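Glycerol uptake operon antiterminator regulatory protein (Listeria monocytogenes str. 4b, PDB 3KTS) probably regulates the glycerol uptake operon by transcription antitermination in response to glycerol 3-phosphate. Local coordinates at residues A[116-124]-A[141-151]. Sequence-based numbering, arbitrary orientation.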
loop_
_atom_site.group_PDB
_atom_site.type_symbol
_atom_site.label_atom_id
_atom_site.label_comp_id
_atom_site.label_asym_id
_atom_site.label_seq_id
_atom_site.Cartn_x
_atom_site.Cartn_y
_atom_site.Cartn_z
ATOM N N TYR A 116 11.162 -9.607 -11.070
ATOM C CA TYR A 116 10.122 -9.253 -12.034
ATOM C C TYR A 116 9.343 -10.500 -12.467
ATOM O O TYR A 116 8.135 -10.568 -12.255
ATOM C CB TYR A 116 10.735 -8.544 -13.252
ATOM C CG TYR A 116 9.729 -7.985 -14.245
ATOM C CD1 TYR A 116 9.232 -6.699 -14.100
ATOM C CD2 TYR A 116 9.293 -8.738 -15.342
ATOM C CE1 TYR A 116 8.315 -6.171 -15.001
ATOM C CE2 TYR A 116 8.370 -8.223 -16.248
ATOM C CZ TYR A 116 7.887 -6.935 -16.071
ATOM O OH TYR A 116 6.980 -6.399 -16.960
ATOM N N ASN A 117 10.055 -11.477 -13.040
ATOM C CA ASN A 117 9.461 -12.682 -13.636
ATOM C C ASN A 117 8.628 -13.515 -12.678
ATOM O O ASN A 117 7.549 -13.981 -13.036
ATOM C CB ASN A 117 10.544 -13.573 -14.255
ATOM C CG ASN A 117 11.164 -12.970 -15.501
ATOM O OD1 ASN A 117 10.761 -11.900 -15.964
ATOM N ND2 ASN A 117 12.164 -13.657 -16.048
ATOM N N LYS A 118 9.142 -13.706 -11.468
ATOM C CA LYS A 118 8.433 -14.459 -10.438
ATOM C C LYS A 118 7.261 -13.652 -9.904
ATOM O O LYS A 118 6.213 -14.210 -9.580
ATOM C CB LYS A 118 9.384 -14.856 -9.303
ATOM C CG LYS A 118 10.422 -15.892 -9.735
ATOM C CD LYS A 118 11.469 -16.153 -8.673
ATOM C CE LYS A 118 12.523 -17.114 -9.194
ATOM N NZ LYS A 118 13.484 -17.501 -8.129
ATOM N N GLY A 119 7.452 -12.335 -9.844
ATOM C CA GLY A 119 6.462 -11.412 -9.324
ATOM C C GLY A 119 5.281 -11.212 -10.246
ATOM O O GLY A 119 4.146 -11.140 -9.776
ATOM N N VAL A 120 5.539 -11.116 -11.552
ATOM C CA VAL A 120 4.457 -11.013 -12.537
ATOM C C VAL A 120 3.664 -12.319 -12.609
ATOM O O VAL A 120 2.453 -12.301 -12.818
ATOM C CB VAL A 120 4.923 -10.556 -13.961
ATOM C CG1 VAL A 120 5.538 -9.164 -13.915
ATOM C CG2 VAL A 120 5.886 -11.551 -14.603
ATOM N N ALA A 121 4.353 -13.438 -12.397
ATOM C CA ALA A 121 3.722 -14.750 -12.346
ATOM C C ALA A 121 2.816 -14.863 -11.118
ATOM O O ALA A 121 1.746 -15.469 -11.193
ATOM C CB ALA A 121 4.785 -15.858 -12.355
ATOM N N LEU A 122 3.236 -14.257 -10.005
ATOM C CA LEU A 122 2.450 -14.269 -8.764
ATOM C C LEU A 122 1.217 -13.379 -8.874
ATOM O O LEU A 122 0.133 -13.763 -8.430
ATOM C CB LEU A 122 3.302 -13.855 -7.557
ATOM C CG LEU A 122 2.705 -14.080 -6.159
ATOM C CD1 LEU A 122 2.146 -15.504 -5.992
ATOM C CD2 LEU A 122 3.721 -13.793 -5.076
ATOM N N ILE A 123 1.403 -12.200 -9.470
ATOM C CA ILE A 123 0.319 -11.264 -9.785
ATOM C C ILE A 123 -0.729 -11.940 -10.670
ATOM O O ILE A 123 -1.933 -11.803 -10.434
ATOM C CB ILE A 123 0.873 -9.990 -10.475
ATOM C CG1 ILE A 123 1.584 -9.103 -9.453
ATOM C CG2 ILE A 123 -0.236 -9.187 -11.146
ATOM C CD1 ILE A 123 2.524 -8.098 -10.078
ATOM N N GLN A 124 -0.252 -12.688 -11.664
ATOM C CA GLN A 124 -1.108 -13.426 -12.583
ATOM C C GLN A 124 -1.953 -14.456 -11.848
ATOM O O GLN A 124 -3.137 -14.615 -12.147
ATOM C CB GLN A 124 -0.266 -14.121 -13.660
ATOM C CG GLN A 124 -1.043 -14.494 -14.923
ATOM C CD GLN A 124 -1.522 -13.275 -15.705
ATOM O OE1 GLN A 124 -0.804 -12.279 -15.831
ATOM N NE2 GLN A 124 -2.741 -13.353 -16.234
ATOM N N GLN A 141 9.994 1.315 -15.443
ATOM C CA GLN A 141 9.568 -0.008 -14.966
ATOM C C GLN A 141 8.100 -0.018 -14.576
ATOM O O GLN A 141 7.426 -1.037 -14.722
ATOM C CB GLN A 141 10.422 -0.501 -13.792
ATOM C CG GLN A 141 11.785 -1.094 -14.179
ATOM C CD GLN A 141 11.719 -2.100 -15.327
ATOM O OE1 GLN A 141 11.001 -3.099 -15.266
ATOM N NE2 GLN A 141 12.484 -1.834 -16.379
ATOM N N VAL A 142 7.622 1.120 -14.076
ATOM C CA VAL A 142 6.209 1.309 -13.747
ATOM C C VAL A 142 5.386 1.350 -15.035
ATOM O O VAL A 142 4.278 0.804 -15.096
ATOM C CB VAL A 142 6.005 2.569 -12.858
ATOM C CG1 VAL A 142 4.532 2.922 -12.688
ATOM C CG2 VAL A 142 6.634 2.334 -11.491
ATOM N N GLN A 143 5.964 1.960 -16.066
ATOM C CA GLN A 143 5.380 1.998 -17.405
ATOM C C GLN A 143 5.244 0.596 -18.011
ATOM O O GLN A 143 4.151 0.211 -18.433
ATOM C CB GLN A 143 6.197 2.917 -18.321
ATOM C CG GLN A 143 5.515 3.251 -19.644
ATOM C CD GLN A 143 6.039 4.530 -20.271
ATOM O OE1 GLN A 143 7.246 4.778 -20.300
ATOM N NE2 GLN A 143 5.126 5.353 -20.784
ATOM N N LYS A 144 6.348 -0.158 -18.027
ATOM C CA LYS A 144 6.379 -1.545 -18.517
ATOM C C LYS A 144 5.348 -2.423 -17.817
ATOM O O LYS A 144 4.692 -3.249 -18.458
ATOM C CB LYS A 144 7.762 -2.174 -18.308
ATOM C CG LYS A 144 8.808 -1.881 -19.375
ATOM C CD LYS A 144 10.138 -2.548 -18.998
ATOM C CE LYS A 144 11.305 -2.033 -19.833
ATOM N NZ LYS A 144 11.414 -2.735 -21.144
ATOM N N MET A 145 5.210 -2.244 -16.508
ATOM C CA MET A 145 4.351 -3.103 -15.703
ATOM C C MET A 145 2.877 -2.830 -15.985
ATOM O O MET A 145 2.075 -3.756 -16.097
ATOM C CB MET A 145 4.646 -2.913 -14.214
ATOM C CG MET A 145 5.504 -4.010 -13.605
ATOM S SD MET A 145 4.544 -5.186 -12.633
ATOM C CE MET A 145 3.556 -5.956 -13.914
ATOM N N THR A 146 2.529 -1.552 -16.097
ATOM C CA THR A 146 1.140 -1.150 -16.279
ATOM C C THR A 146 0.598 -1.627 -17.623
ATOM O O THR A 146 -0.585 -1.945 -17.750
ATOM C CB THR A 146 0.976 0.378 -16.183
ATOM O OG1 THR A 146 2.096 1.021 -16.806
ATOM C CG2 THR A 146 0.892 0.815 -14.728
ATOM N N GLN A 147 1.472 -1.673 -18.624
ATOM C CA GLN A 147 1.067 -2.034 -19.977
ATOM C C GLN A 147 1.031 -3.549 -20.155
ATOM O O GLN A 147 0.946 -4.050 -21.276
ATOM C CB GLN A 147 2.011 -1.407 -21.005
ATOM C CG GLN A 147 1.621 -0.000 -21.429
ATOM C CD GLN A 147 2.780 0.772 -22.026
ATOM O OE1 GLN A 147 3.520 0.255 -22.863
ATOM N NE2 GLN A 147 2.946 2.018 -21.597
ATOM N N LYS A 148 1.098 -4.272 -19.042
ATOM C CA LYS A 148 1.200 -5.727 -19.078
ATOM C C LYS A 148 -0.165 -6.379 -18.887
ATOM O O LYS A 148 -0.618 -7.151 -19.732
ATOM C CB LYS A 148 2.175 -6.222 -18.008
ATOM C CG LYS A 148 3.579 -6.491 -18.523
ATOM C CD LYS A 148 3.670 -7.852 -19.191
ATOM C CE LYS A 148 4.083 -7.727 -20.648
ATOM N NZ LYS A 148 4.601 -9.013 -21.192
ATOM N N LEU A 149 -0.814 -6.067 -17.771
ATOM C CA LEU A 149 -2.093 -6.678 -17.431
ATOM C C LEU A 149 -3.216 -5.646 -17.429
ATOM O O LEU A 149 -4.351 -5.949 -17.793
ATOM C CB LEU A 149 -2.011 -7.369 -16.068
ATOM C CG LEU A 149 -0.885 -8.390 -15.892
ATOM C CD1 LEU A 149 0.264 -7.791 -15.096
ATOM C CD2 LEU A 149 -1.404 -9.654 -15.223
ATOM N N HIS A 150 -2.889 -4.425 -17.015
ATOM C CA HIS A 150 -3.853 -3.560 -16.347
ATOM C C HIS A 150 -4.491 -4.264 -15.153
ATOM O O HIS A 150 -5.653 -4.663 -15.205
ATOM C CB HIS A 150 -4.935 -3.104 -17.328
ATOM C CG HIS A 150 -5.334 -1.671 -17.165
ATOM N ND1 HIS A 150 -4.431 -0.633 -17.248
ATOM C CD2 HIS A 150 -6.539 -1.103 -16.923
ATOM C CE1 HIS A 150 -5.063 0.513 -17.064
ATOM N NE2 HIS A 150 -6.343 0.255 -16.865
ATOM N N ILE A 151 -3.722 -4.412 -14.080
ATOM C CA ILE A 151 -4.137 -3.931 -12.768
ATOM C C ILE A 151 -3.485 -2.591 -12.440
ATOM O O ILE A 151 -2.363 -2.316 -12.864
ATOM C CB ILE A 151 -3.792 -4.944 -11.660
ATOM C CG1 ILE A 151 -4.552 -6.253 -11.878
ATOM C CG2 ILE A 151 -4.104 -4.362 -10.290
ATOM C CD1 ILE A 151 -3.720 -7.492 -11.631
#
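Tyr116, Val120 and Ile123 on helix 113-126 face Met145 and Leu149 on helix 139-149, the two segments running in the same general direction with axes 12.1 Å apart at closest approach and crossing at -33°. Tyr116 spans the gap as a knob among Gln141, Lys144, Met145 and Lys148. Its CG lies opposite the backbone N (chi1 -173°), which carries the ring outward to the second helix. There Tyr116 CE1 is 3.8 Å from Met145 CG, the two side chains running past each other in opposite senses, while the tyrosine OH ends 3.7 Å from Lys148 CG. The Gln141 amide stands nearly upright to the ring, their planes 81° apart. Met145 bends at chi2 and chi3 to turn its thioether into the interface: SD makes an oblique Met-aromatic contact, 5.5 Å from the Tyr116 ring centroid, and CE rests 3.8 Å from Val120 CG1. That same valine methyl lies over one face of the tyrosine ring, toward its rim. Further along, Ile123 CG2 packs 4.2 Å from Leu149 CD1 and 3.9 Å from Ile151 CD1. No hydrogen bond crosses the interface. Beneath it, Ile123 reaches Leu108 and Ile131, and Met145 reaches Leu133, so this apolar seam continues onto the parallel strands, as expected for neighbouring outer helices of a TIM-barrel (beta/alpha) fold.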